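Local coordinates for protein glutathione s-transferase I (Zea mays, PDB 1AXD) that catalyses the transfer of glutathione to electrophilic compounds, herbicides among them, and here holds the ligand lactoylglutathione, at residues M10-T15 and A108-L113; L14-T19 and A69-A74; F114-S119 and F175-A180; V170-F175 and K204-M209. All blocks are in the same frame, centred on the assembly; numbering follows the deposited sequence.

Interaction 1. Residues M10-T15 and A108-L113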
loop_
_atom_site.group_PDB
_atom_site.type_symbol
_atom_site.label_atom_id
_atom_site.label_comp_id
_atom_site.label_asym_id
_atom_site.label_seq_id
_atom_site.Cartn_x
_atom_site.Cartn_y
_atom_site.Cartn_z
ATOM N N MET A 10 1.245 7.187 20.327
ATOM C CA MET A 10 2.673 7.150 20.040
ATOM C C MET A 10 3.030 6.439 18.766
ATOM O O MET A 10 4.188 6.456 18.378
ATOM C CB MET A 10 3.431 6.562 21.226
ATOM C CG MET A 10 2.973 5.188 21.630
ATOM S SD MET A 10 3.574 4.797 23.265
ATOM C CE MET A 10 2.277 5.464 24.214
ATOM N N SER A 11 2.049 5.821 18.117
ATOM C CA SER A 11 2.293 5.111 16.870
ATOM C C SER A 11 2.099 6.016 15.708
ATOM O O SER A 11 1.061 6.663 15.627
ATOM C CB SER A 11 1.351 3.924 16.769
ATOM O OG SER A 11 1.183 3.535 15.420
ATOM N N TRP A 12 3.068 6.083 14.801
ATOM C CA TRP A 12 2.895 6.953 13.649
ATOM C C TRP A 12 1.902 6.421 12.635
ATOM O O TRP A 12 1.584 7.115 11.685
ATOM C CB TRP A 12 4.233 7.379 13.018
ATOM C CG TRP A 12 5.151 6.298 12.605
ATOM C CD1 TRP A 12 5.008 5.464 11.533
ATOM C CD2 TRP A 12 6.387 5.943 13.231
ATOM N NE1 TRP A 12 6.081 4.609 11.457
ATOM C CE2 TRP A 12 6.944 4.879 12.487
ATOM C CE3 TRP A 12 7.081 6.420 14.350
ATOM C CZ2 TRP A 12 8.166 4.280 12.826
ATOM C CZ3 TRP A 12 8.303 5.819 14.688
ATOM C CH2 TRP A 12 8.827 4.763 13.925
ATOM N N ASN A 13 1.356 5.232 12.871
ATOM C CA ASN A 13 0.359 4.676 11.968
ATOM C C ASN A 13 -0.990 5.161 12.358
ATOM O O ASN A 13 -1.819 5.393 11.500
ATOM C CB ASN A 13 0.416 3.152 11.947
ATOM C CG ASN A 13 1.609 2.634 11.170
ATOM O OD1 ASN A 13 2.514 2.062 11.735
ATOM N ND2 ASN A 13 1.629 2.884 9.873
ATOM N N LEU A 14 -1.199 5.385 13.644
ATOM C CA LEU A 14 -2.476 5.882 14.133
ATOM C C LEU A 14 -2.550 7.341 13.911
ATOM O O LEU A 14 -3.647 7.869 13.735
ATOM C CB LEU A 14 -2.619 5.605 15.620
ATOM C CG LEU A 14 -1.870 4.368 16.066
ATOM C CD1 LEU A 14 -2.075 4.179 17.528
ATOM C CD2 LEU A 14 -2.356 3.150 15.336
ATOM N N THR A 15 -1.407 8.022 13.958
ATOM C CA THR A 15 -1.406 9.455 13.734
ATOM C C THR A 15 -1.548 9.755 12.268
ATOM O O THR A 15 -1.890 10.862 11.920
ATOM C CB THR A 15 -0.205 10.158 14.413
ATOM O OG1 THR A 15 1.027 9.539 14.021
ATOM C CG2 THR A 15 -0.340 10.036 15.936
ATOM N N ALA A 108 11.819 3.898 3.349
ATOM C CA ALA A 108 13.203 4.283 3.582
ATOM C C ALA A 108 13.309 4.881 4.934
ATOM O O ALA A 108 14.325 4.716 5.586
ATOM C CB ALA A 108 13.671 5.276 2.499
ATOM N N LEU A 109 12.252 5.550 5.371
ATOM C CA LEU A 109 12.234 6.192 6.674
ATOM C C LEU A 109 12.099 5.273 7.834
ATOM O O LEU A 109 12.732 5.511 8.848
ATOM C CB LEU A 109 11.127 7.237 6.729
ATOM C CG LEU A 109 11.606 8.677 6.660
ATOM C CD1 LEU A 109 10.414 9.626 6.796
ATOM C CD2 LEU A 109 12.618 8.903 7.792
ATOM N N ASN A 110 11.297 4.222 7.695
ATOM C CA ASN A 110 11.065 3.255 8.774
ATOM C C ASN A 110 12.299 2.729 9.485
ATOM O O ASN A 110 12.356 2.769 10.702
ATOM C CB ASN A 110 10.228 2.093 8.261
ATOM C CG ASN A 110 9.096 1.759 9.185
ATOM O OD1 ASN A 110 7.973 2.201 8.982
ATOM N ND2 ASN A 110 9.389 0.989 10.226
ATOM N N PRO A 111 13.289 2.215 8.749
ATOM C CA PRO A 111 14.477 1.716 9.443
ATOM C C PRO A 111 15.090 2.811 10.250
ATOM O O PRO A 111 15.432 2.599 11.399
ATOM C CB PRO A 111 15.396 1.332 8.290
ATOM C CG PRO A 111 14.442 0.903 7.235
ATOM C CD PRO A 111 13.387 1.972 7.299
ATOM N N ILE A 112 15.176 3.991 9.651
ATOM C CA ILE A 112 15.760 5.166 10.267
ATOM C C ILE A 112 15.065 5.585 11.545
ATOM O O ILE A 112 15.702 5.626 12.587
ATOM C CB ILE A 112 15.794 6.329 9.238
ATOM C CG1 ILE A 112 16.664 5.924 8.045
ATOM C CG2 ILE A 112 16.347 7.628 9.873
ATOM C CD1 ILE A 112 16.724 6.968 6.951
ATOM N N LEU A 113 13.769 5.852 11.481
ATOM C CA LEU A 113 13.024 6.281 12.652
ATOM C C LEU A 113 13.166 5.354 13.815
ATOM O O LEU A 113 13.135 5.804 14.937
ATOM C CB LEU A 113 11.556 6.508 12.288
ATOM C CG LEU A 113 11.340 7.580 11.214
ATOM C CD1 LEU A 113 9.861 7.947 11.127
ATOM C CD2 LEU A 113 12.163 8.849 11.554
#
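W12 lays its indole against one side of helix 88-122, meeting first N110 and then, a turn further on, L113. N110 comes to the edge of the ring: its OD1 lies near the indole plane, 3.9 Å from W12 NE1, with the amide plane turned 71° from that of the indole. This is a polar approach too long to count as a hydrogen bond. L113 closes the contact over a face. Its CB sits 3.6 Å from W12 CH2, while CD1 hangs 4.2 Å from the centroid of the six-membered ring, only 4° off the normal, a clear CH-pi contact. The indole gets there because W12 CG stands between its backbone N and carbonyl carbon (chi1 56°), which turns the ring out of the tight turn before helix 14-24. In that turn S11 OG caps N13 N at 3.1 Å and also bonds the bound glutathione ligand, consistent with the active-site serine of plant glutathione transferases. V170 and C173 of helix 168-174 pack on W12 too. An alanine in place of W12 would probably open a gap below L113 CD1, with the CH-pi contact lost and V170 and C173 left without the indole. The link between the two domains is thus mostly apolar here, an apolar patch one residue along from S11, which hydrogen-bonds the ligand.

Interaction 2. Residues L14-T19 and A69-A74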
loop_
_atom_site.group_PDB
_atom_site.type_symbol
_atom_site.label_atom_id
_atom_site.label_comp_id
_atom_site.label_asym_id
_atom_site.label_seq_id
_atom_site.Cartn_x
_atom_site.Cartn_y
_atom_site.Cartn_z
ATOM N N LEU A 14 -1.199 5.385 13.644
ATOM C CA LEU A 14 -2.476 5.882 14.133
ATOM C C LEU A 14 -2.550 7.341 13.911
ATOM O O LEU A 14 -3.647 7.869 13.735
ATOM C CB LEU A 14 -2.619 5.605 15.620
ATOM C CG LEU A 14 -1.870 4.368 16.066
ATOM C CD1 LEU A 14 -2.075 4.179 17.528
ATOM C CD2 LEU A 14 -2.356 3.150 15.336
ATOM N N THR A 15 -1.407 8.022 13.958
ATOM C CA THR A 15 -1.406 9.455 13.734
ATOM C C THR A 15 -1.548 9.755 12.268
ATOM O O THR A 15 -1.890 10.862 11.920
ATOM C CB THR A 15 -0.205 10.158 14.413
ATOM O OG1 THR A 15 1.027 9.539 14.021
ATOM C CG2 THR A 15 -0.340 10.036 15.936
ATOM N N ARG A 16 -1.351 8.766 11.409
ATOM C CA ARG A 16 -1.557 8.979 9.979
ATOM C C ARG A 16 -3.077 9.130 9.835
ATOM O O ARG A 16 -3.532 10.008 9.127
ATOM C CB ARG A 16 -1.042 7.777 9.164
ATOM C CG ARG A 16 -1.103 7.980 7.653
ATOM C CD ARG A 16 -0.392 6.891 6.869
ATOM N NE ARG A 16 1.037 6.784 7.176
ATOM C CZ ARG A 16 1.608 5.702 7.701
ATOM N NH1 ARG A 16 0.881 4.634 7.984
ATOM N NH2 ARG A 16 2.910 5.673 7.926
ATOM N N CYS A 17 -3.832 8.318 10.573
ATOM C CA CYS A 17 -5.289 8.350 10.574
ATOM C C CYS A 17 -5.770 9.611 11.211
ATOM O O CYS A 17 -6.731 10.187 10.725
ATOM C CB CYS A 17 -5.847 7.170 11.371
ATOM S SG CYS A 17 -5.337 5.564 10.793
ATOM N N ALA A 18 -5.152 10.019 12.322
ATOM C CA ALA A 18 -5.549 11.241 13.020
ATOM C C ALA A 18 -5.380 12.428 12.149
ATOM O O ALA A 18 -6.193 13.327 12.219
ATOM C CB ALA A 18 -4.771 11.393 14.336
ATOM N N THR A 19 -4.372 12.423 11.281
ATOM C CA THR A 19 -4.138 13.545 10.377
ATOM C C THR A 19 -5.295 13.729 9.425
ATOM O O THR A 19 -5.771 14.838 9.270
ATOM C CB THR A 19 -2.880 13.329 9.527
ATOM O OG1 THR A 19 -1.789 12.970 10.374
ATOM C CG2 THR A 19 -2.523 14.622 8.756
ATOM N N ALA A 69 -6.347 2.627 4.633
ATOM C CA ALA A 69 -7.737 2.357 4.278
ATOM C C ALA A 69 -8.605 3.262 5.127
ATOM O O ALA A 69 -9.521 3.868 4.598
ATOM C CB ALA A 69 -8.084 0.885 4.502
ATOM N N ILE A 70 -8.293 3.382 6.417
ATOM C CA ILE A 70 -9.046 4.245 7.337
ATOM C C ILE A 70 -9.006 5.687 6.900
ATOM O O ILE A 70 -9.958 6.412 7.133
ATOM C CB ILE A 70 -8.483 4.152 8.771
ATOM C CG1 ILE A 70 -8.671 2.728 9.316
ATOM C CG2 ILE A 70 -9.164 5.198 9.685
ATOM C CD1 ILE A 70 -7.946 2.463 10.604
ATOM N N CYS A 71 -7.905 6.087 6.270
ATOM C CA CYS A 71 -7.715 7.441 5.776
ATOM C C CYS A 71 -8.621 7.720 4.604
ATOM O O CYS A 71 -9.310 8.715 4.621
ATOM C CB CYS A 71 -6.242 7.668 5.376
ATOM S SG CYS A 71 -4.978 7.479 6.697
ATOM N N LYS A 72 -8.649 6.855 3.600
ATOM C CA LYS A 72 -9.512 7.094 2.450
ATOM C C LYS A 72 -10.943 7.174 2.878
ATOM O O LYS A 72 -11.691 7.931 2.303
ATOM C CB LYS A 72 -9.345 6.007 1.389
ATOM C CG LYS A 72 -7.938 5.853 0.869
ATOM C CD LYS A 72 -7.887 4.898 -0.315
ATOM C CE LYS A 72 -6.443 4.512 -0.691
ATOM N NZ LYS A 72 -5.730 3.703 0.356
ATOM N N TYR A 73 -11.336 6.407 3.883
ATOM C CA TYR A 73 -12.709 6.445 4.366
ATOM C C TYR A 73 -13.075 7.763 5.011
ATOM O O TYR A 73 -14.154 8.266 4.761
ATOM C CB TYR A 73 -12.938 5.322 5.363
ATOM C CG TYR A 73 -14.310 5.331 5.988
ATOM C CD1 TYR A 73 -15.408 4.831 5.302
ATOM C CD2 TYR A 73 -14.499 5.785 7.289
ATOM C CE1 TYR A 73 -16.647 4.771 5.895
ATOM C CE2 TYR A 73 -15.741 5.726 7.890
ATOM C CZ TYR A 73 -16.807 5.216 7.188
ATOM O OH TYR A 73 -18.027 5.096 7.796
ATOM N N ALA A 74 -12.221 8.302 5.866
ATOM C CA ALA A 74 -12.532 9.564 6.514
ATOM C C ALA A 74 -12.697 10.673 5.502
ATOM O O ALA A 74 -13.497 11.574 5.718
ATOM C CB ALA A 74 -11.453 9.897 7.525
#
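C71 and C17 lie at the heart of the seam between two helices of the thioredoxin-like domain, 14-24 and 67-78, which run almost parallel (9° between the axes of the short segments). The axes approach to 8.8 Å, and the CA atoms of the two cysteines are 5.5 Å apart, close enough for sulfur to meet backbone. C71 SG settles against the other helix, 3.8 Å from R16 O and with C17 CA also in contact. R16 adds its CG from the side: chi1 of -175° sets that carbon opposite the backbone N, where it comes 4.0 Å from C71 SG. C17 answers with its own sulfur, laid along I70, where CB, CG2 and CD1 are all near it and CB is 4.0 Å away. The two sulfurs stay 4.5 Å apart (C17 SG to C71 SG), so the cysteines pack without forming a disulfide.

Further along, the seam is looser. A74 CB points toward helix 14-24 but stays 5.7 Å from C17 O, and the far flank of helix 67-78 serves other partners: Y73 bonds D59 and packs on L88 of the second subunit, while K72 makes a long, weak ion pair with E99 of that subunit. R16 sends its guanidinium away from the sulfurs, with a weak, long pairing to E101. Inside helix 14-24 T15 O takes two donors, T19 N and T19 OG1, the hydroxyl lying 2.6 Å from T15 O and tilted 17° from the carbonyl plane.

Interaction 3. Residues F114-S119 and F175-A180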
loop_
_atom_site.group_PDB
_atom_site.type_symbol
_atom_site.label_atom_id
_atom_site.label_comp_id
_atom_site.label_asym_id
_atom_site.label_seq_id
_atom_site.Cartn_x
_atom_site.Cartn_y
_atom_site.Cartn_z
ATOM N N PHE A 114 13.373 4.071 13.562
ATOM C CA PHE A 114 13.537 3.094 14.633
ATOM C C PHE A 114 14.913 3.210 15.304
ATOM O O PHE A 114 14.985 3.316 16.520
ATOM C CB PHE A 114 13.328 1.682 14.075
ATOM C CG PHE A 114 13.751 0.583 15.013
ATOM C CD1 PHE A 114 13.083 0.377 16.226
ATOM C CD2 PHE A 114 14.818 -0.259 14.682
ATOM C CE1 PHE A 114 13.468 -0.646 17.095
ATOM C CE2 PHE A 114 15.217 -1.292 15.545
ATOM C CZ PHE A 114 14.539 -1.484 16.754
ATOM N N GLN A 115 15.981 3.186 14.512
ATOM C CA GLN A 115 17.342 3.276 15.034
ATOM C C GLN A 115 17.566 4.553 15.751
ATOM O O GLN A 115 18.001 4.538 16.890
ATOM C CB GLN A 115 18.354 3.163 13.891
ATOM C CG GLN A 115 18.351 1.827 13.193
ATOM C CD GLN A 115 18.723 0.701 14.121
ATOM O OE1 GLN A 115 19.601 0.839 14.945
ATOM N NE2 GLN A 115 18.051 -0.422 13.982
ATOM N N VAL A 116 17.264 5.657 15.084
ATOM C CA VAL A 116 17.454 6.979 15.640
ATOM C C VAL A 116 16.457 7.345 16.711
ATOM O O VAL A 116 16.783 8.143 17.577
ATOM C CB VAL A 116 17.436 8.040 14.491
ATOM C CG1 VAL A 116 17.291 9.475 15.043
ATOM C CG2 VAL A 116 18.726 7.939 13.668
ATOM N N LEU A 117 15.279 6.736 16.708
ATOM C CA LEU A 117 14.276 7.121 17.684
ATOM C C LEU A 117 13.751 6.065 18.630
ATOM O O LEU A 117 13.903 6.222 19.833
ATOM C CB LEU A 117 13.123 7.809 16.949
ATOM C CG LEU A 117 12.197 8.792 17.659
ATOM C CD1 LEU A 117 12.986 10.034 18.106
ATOM C CD2 LEU A 117 11.082 9.202 16.684
ATOM N N ILE A 118 13.164 4.990 18.124
ATOM C CA ILE A 118 12.603 3.980 19.016
ATOM C C ILE A 118 13.636 3.237 19.817
ATOM O O ILE A 118 13.561 3.240 21.033
ATOM C CB ILE A 118 11.712 2.974 18.258
ATOM C CG1 ILE A 118 10.791 3.710 17.277
ATOM C CG2 ILE A 118 10.868 2.167 19.260
ATOM C CD1 ILE A 118 9.897 4.763 17.919
ATOM N N SER A 119 14.596 2.619 19.135
ATOM C CA SER A 119 15.667 1.860 19.766
ATOM C C SER A 119 16.235 2.546 20.999
ATOM O O SER A 119 16.198 1.964 22.069
ATOM C CB SER A 119 16.770 1.584 18.743
ATOM O OG SER A 119 17.858 0.902 19.331
ATOM N N PHE A 175 11.348 15.054 11.834
ATOM C CA PHE A 175 11.598 16.435 12.223
ATOM C C PHE A 175 11.919 16.624 13.687
ATOM O O PHE A 175 12.214 17.735 14.087
ATOM C CB PHE A 175 10.410 17.309 11.824
ATOM C CG PHE A 175 10.807 18.620 11.233
ATOM C CD1 PHE A 175 11.580 18.666 10.076
ATOM C CD2 PHE A 175 10.428 19.815 11.837
ATOM C CE1 PHE A 175 11.979 19.883 9.521
ATOM C CE2 PHE A 175 10.818 21.046 11.297
ATOM C CZ PHE A 175 11.597 21.077 10.133
ATOM N N ALA A 176 11.819 15.578 14.497
ATOM C CA ALA A 176 12.147 15.701 15.913
ATOM C C ALA A 176 13.571 15.269 16.140
ATOM O O ALA A 176 14.051 15.374 17.256
ATOM C CB ALA A 176 11.177 14.869 16.769
ATOM N N THR A 177 14.248 14.805 15.094
ATOM C CA THR A 177 15.622 14.340 15.218
ATOM C C THR A 177 16.576 15.197 14.432
ATOM O O THR A 177 16.138 15.986 13.603
ATOM C CB THR A 177 15.744 12.879 14.752
ATOM O OG1 THR A 177 15.689 12.820 13.320
ATOM C CG2 THR A 177 14.599 12.040 15.346
ATOM N N PRO A 178 17.893 15.041 14.652
ATOM C CA PRO A 178 18.879 15.843 13.922
ATOM C C PRO A 178 18.903 15.573 12.434
ATOM O O PRO A 178 19.527 16.328 11.710
ATOM C CB PRO A 178 20.198 15.452 14.593
ATOM C CG PRO A 178 19.954 14.048 15.018
ATOM C CD PRO A 178 18.569 14.140 15.603
ATOM N N TYR A 179 18.221 14.524 11.978
ATOM C CA TYR A 179 18.194 14.202 10.557
ATOM C C TYR A 179 17.209 15.012 9.743
ATOM O O TYR A 179 17.039 14.740 8.566
ATOM C CB TYR A 179 18.005 12.696 10.343
ATOM C CG TYR A 179 19.234 11.921 10.750
ATOM C CD1 TYR A 179 20.349 11.855 9.913
ATOM C CD2 TYR A 179 19.324 11.333 12.010
ATOM C CE1 TYR A 179 21.527 11.230 10.328
ATOM C CE2 TYR A 179 20.503 10.707 12.432
ATOM C CZ TYR A 179 21.595 10.663 11.586
ATOM O OH TYR A 179 22.753 10.063 12.005
ATOM N N ALA A 180 16.605 16.032 10.348
ATOM C CA ALA A 180 15.668 16.889 9.642
ATOM C C ALA A 180 16.429 17.739 8.671
ATOM O O ALA A 180 15.828 18.329 7.793
ATOM C CB ALA A 180 14.890 17.743 10.639
#
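V116 splits its two methyls between T177 and Y179. With CG1 opposite the backbone N (chi1 166°), that branch meets T177 CG2 at 3.7 Å, while CG2 points to the tyrosine and comes 3.5 Å from Y179 CE2. The methyl reaches the ring obliquely, on the side of CD2 and CE2. L117 joins from the next position, its CD1 lying 3.8 Å from T177 CG2, so that the threonine methyl is pressed by two side chains of one helix. All this lies in the helical C-terminal domain of the glutathione transferase fold, where the end of the long helix 88-122 meets the loop that follows helix 168-174. A wider pi-type turn at 114-118 interrupts the regular helix here, with S119 N bonded to F114 O at 2.7 Å. An alanine at V116 would probably take the methyl away from Y179 CE2 and CD2 and leave T177 CG2 without its V116 neighbour, with L117 CD1 still beside it. The polar ends of the loop residues find partners outside the contact: T177 OG1 bonds L174 O and accepts a weak bond from Y179 N, whereas Y179 OH bonds Q128 NE2 of helix 128-151.

Interaction 4. Residues V170-F175 and K204-M209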
loop_
_atom_site.group_PDB
_atom_site.type_symbol
_atom_site.label_atom_id
_atom_site.label_comp_id
_atom_site.label_asym_id
_atom_site.label_seq_id
_atom_site.Cartn_x
_atom_site.Cartn_y
_atom_site.Cartn_z
ATOM N N VAL A 170 5.033 10.353 9.789
ATOM C CA VAL A 170 6.421 9.903 9.803
ATOM C C VAL A 170 7.367 11.064 9.693
ATOM O O VAL A 170 8.427 11.020 10.304
ATOM C CB VAL A 170 6.766 8.907 8.669
ATOM C CG1 VAL A 170 6.098 7.556 8.928
ATOM C CG2 VAL A 170 6.371 9.474 7.310
ATOM N N THR A 171 7.003 12.098 8.934
ATOM C CA THR A 171 7.879 13.247 8.760
ATOM C C THR A 171 7.975 14.063 9.993
ATOM O O THR A 171 9.032 14.591 10.269
ATOM C CB THR A 171 7.486 14.099 7.551
ATOM O OG1 THR A 171 7.344 13.244 6.415
ATOM C CG2 THR A 171 8.598 15.109 7.219
ATOM N N LEU A 172 6.904 14.138 10.769
ATOM C CA LEU A 172 6.950 14.879 12.023
ATOM C C LEU A 172 7.972 14.223 12.904
ATOM O O LEU A 172 8.735 14.923 13.553
ATOM C CB LEU A 172 5.589 14.872 12.720
ATOM C CG LEU A 172 4.652 16.007 12.325
ATOM C CD1 LEU A 172 3.305 15.880 13.063
ATOM C CD2 LEU A 172 5.337 17.327 12.676
ATOM N N CYS A 173 8.007 12.892 12.913
ATOM C CA CYS A 173 8.975 12.164 13.719
ATOM C C CYS A 173 10.344 12.472 13.244
ATOM O O CYS A 173 11.201 12.768 14.054
ATOM C CB CYS A 173 8.731 10.662 13.645
ATOM S SG CYS A 173 7.364 10.091 14.642
ATOM N N LEU A 174 10.565 12.416 11.937
ATOM C CA LEU A 174 11.877 12.726 11.377
ATOM C C LEU A 174 12.298 14.122 11.828
ATOM O O LEU A 174 13.439 14.312 12.229
ATOM C CB LEU A 174 11.820 12.664 9.845
ATOM C CG LEU A 174 13.068 13.114 9.085
ATOM C CD1 LEU A 174 14.229 12.143 9.373
ATOM C CD2 LEU A 174 12.757 13.185 7.577
ATOM N N PHE A 175 11.348 15.054 11.834
ATOM C CA PHE A 175 11.598 16.435 12.223
ATOM C C PHE A 175 11.919 16.624 13.687
ATOM O O PHE A 175 12.214 17.735 14.087
ATOM C CB PHE A 175 10.410 17.309 11.824
ATOM C CG PHE A 175 10.807 18.620 11.233
ATOM C CD1 PHE A 175 11.580 18.666 10.076
ATOM C CD2 PHE A 175 10.428 19.815 11.837
ATOM C CE1 PHE A 175 11.979 19.883 9.521
ATOM C CE2 PHE A 175 10.818 21.046 11.297
ATOM C CZ PHE A 175 11.597 21.077 10.133
ATOM N N LYS A 204 -2.278 19.871 15.474
ATOM C CA LYS A 204 -2.982 19.069 16.471
ATOM C C LYS A 204 -2.327 17.720 16.559
ATOM O O LYS A 204 -2.018 17.275 17.653
ATOM C CB LYS A 204 -4.461 18.940 16.080
ATOM C CG LYS A 204 -5.243 17.808 16.755
ATOM C CD LYS A 204 -5.313 17.935 18.269
ATOM C CE LYS A 204 -6.244 16.878 18.862
ATOM N NZ LYS A 204 -6.241 16.884 20.356
ATOM N N VAL A 205 -2.080 17.097 15.410
ATOM C CA VAL A 205 -1.443 15.786 15.359
ATOM C C VAL A 205 -0.111 15.849 16.027
ATOM O O VAL A 205 0.204 14.980 16.814
ATOM C CB VAL A 205 -1.282 15.299 13.900
ATOM C CG1 VAL A 205 -0.490 13.977 13.843
ATOM C CG2 VAL A 205 -2.670 15.097 13.271
ATOM N N ALA A 206 0.659 16.885 15.734
ATOM C CA ALA A 206 1.961 17.049 16.335
ATOM C C ALA A 206 1.792 17.182 17.829
ATOM O O ALA A 206 2.667 16.765 18.564
ATOM C CB ALA A 206 2.648 18.280 15.734
ATOM N N ALA A 207 0.673 17.752 18.272
ATOM C CA ALA A 207 0.396 17.930 19.697
ATOM C C ALA A 207 0.056 16.637 20.355
ATOM O O ALA A 207 0.292 16.497 21.540
ATOM C CB ALA A 207 -0.734 18.949 19.899
ATOM N N LEU A 208 -0.533 15.706 19.613
ATOM C CA LEU A 208 -0.909 14.410 20.167
ATOM C C LEU A 208 0.285 13.589 20.567
ATOM O O LEU A 208 0.124 12.634 21.314
ATOM C CB LEU A 208 -1.762 13.622 19.169
ATOM C CG LEU A 208 -3.088 14.241 18.723
ATOM C CD1 LEU A 208 -3.820 13.294 17.758
ATOM C CD2 LEU A 208 -3.949 14.529 19.948
ATOM N N MET A 209 1.470 13.951 20.086
ATOM C CA MET A 209 2.680 13.210 20.410
ATOM C C MET A 209 3.503 13.885 21.508
ATOM O O MET A 209 4.171 14.903 21.229
ATOM C CB MET A 209 3.510 13.002 19.138
ATOM C CG MET A 209 2.739 12.303 18.026
ATOM S SD MET A 209 3.700 11.988 16.529
ATOM C CE MET A 209 3.080 13.239 15.461
ATOM O OXT MET A 209 3.467 13.395 22.660
#
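T171 OG1 is gripped twice, by H167 O, one turn back, just ahead of helix 168-174, and by Y105 OH, which links helix 168-174 to helix 88-122, while the next residue, L172, reaches across to the C-terminal helix. That reach is entirely apolar. L172 CD1 does most of the touching: A206 CB lies 3.7 Å from it, and V205 CG1 approaches more loosely at 4.3 Å. A206 CB also nears the second branch, L172 CD2, so the small alanine methyl sits beside the fork of the leucine. The torsion chi1 of -89° carries L172 CG to the side away from its carbonyl carbon and aims the fork at this spot. M209 covers the leucine from the chain end, its chain bending at chi3 (-104°) to bring CE 3.6 Å from L172 CD1; being poorly ordered, it makes this the least certain of the three contacts. V205 looks two ways, packing also on T15 and T19 of helix 14-24, and W193 of helix 187-198 touches L172. Helix-on-helix packing of this kind, closing the last helix onto an inner one, belongs to the all-helical C-terminal domain of glutathione transferases.

In the fold
From the N terminus, interactions 1 and 2 start out from the same stretch at the beginning of helix 14-24, overlapping at L14 and T15. Interaction 2 closes first, nested inside the span of interaction 1 and within the thioredoxin-like domain; interaction 1 closes later, on helix 88-122, so that it ties that domain to the helical one. Helix 88-122 then carries on into interaction 3, whose loop returns after helix 168-174. Interaction 4 opens on that same helix before interaction 3 has closed, so the two cross, sharing F175, and it ends at the C terminus. In space, helix 168-174 touches W12 and L113 of interaction 1, while helix 200-208 rests on helix 14-24.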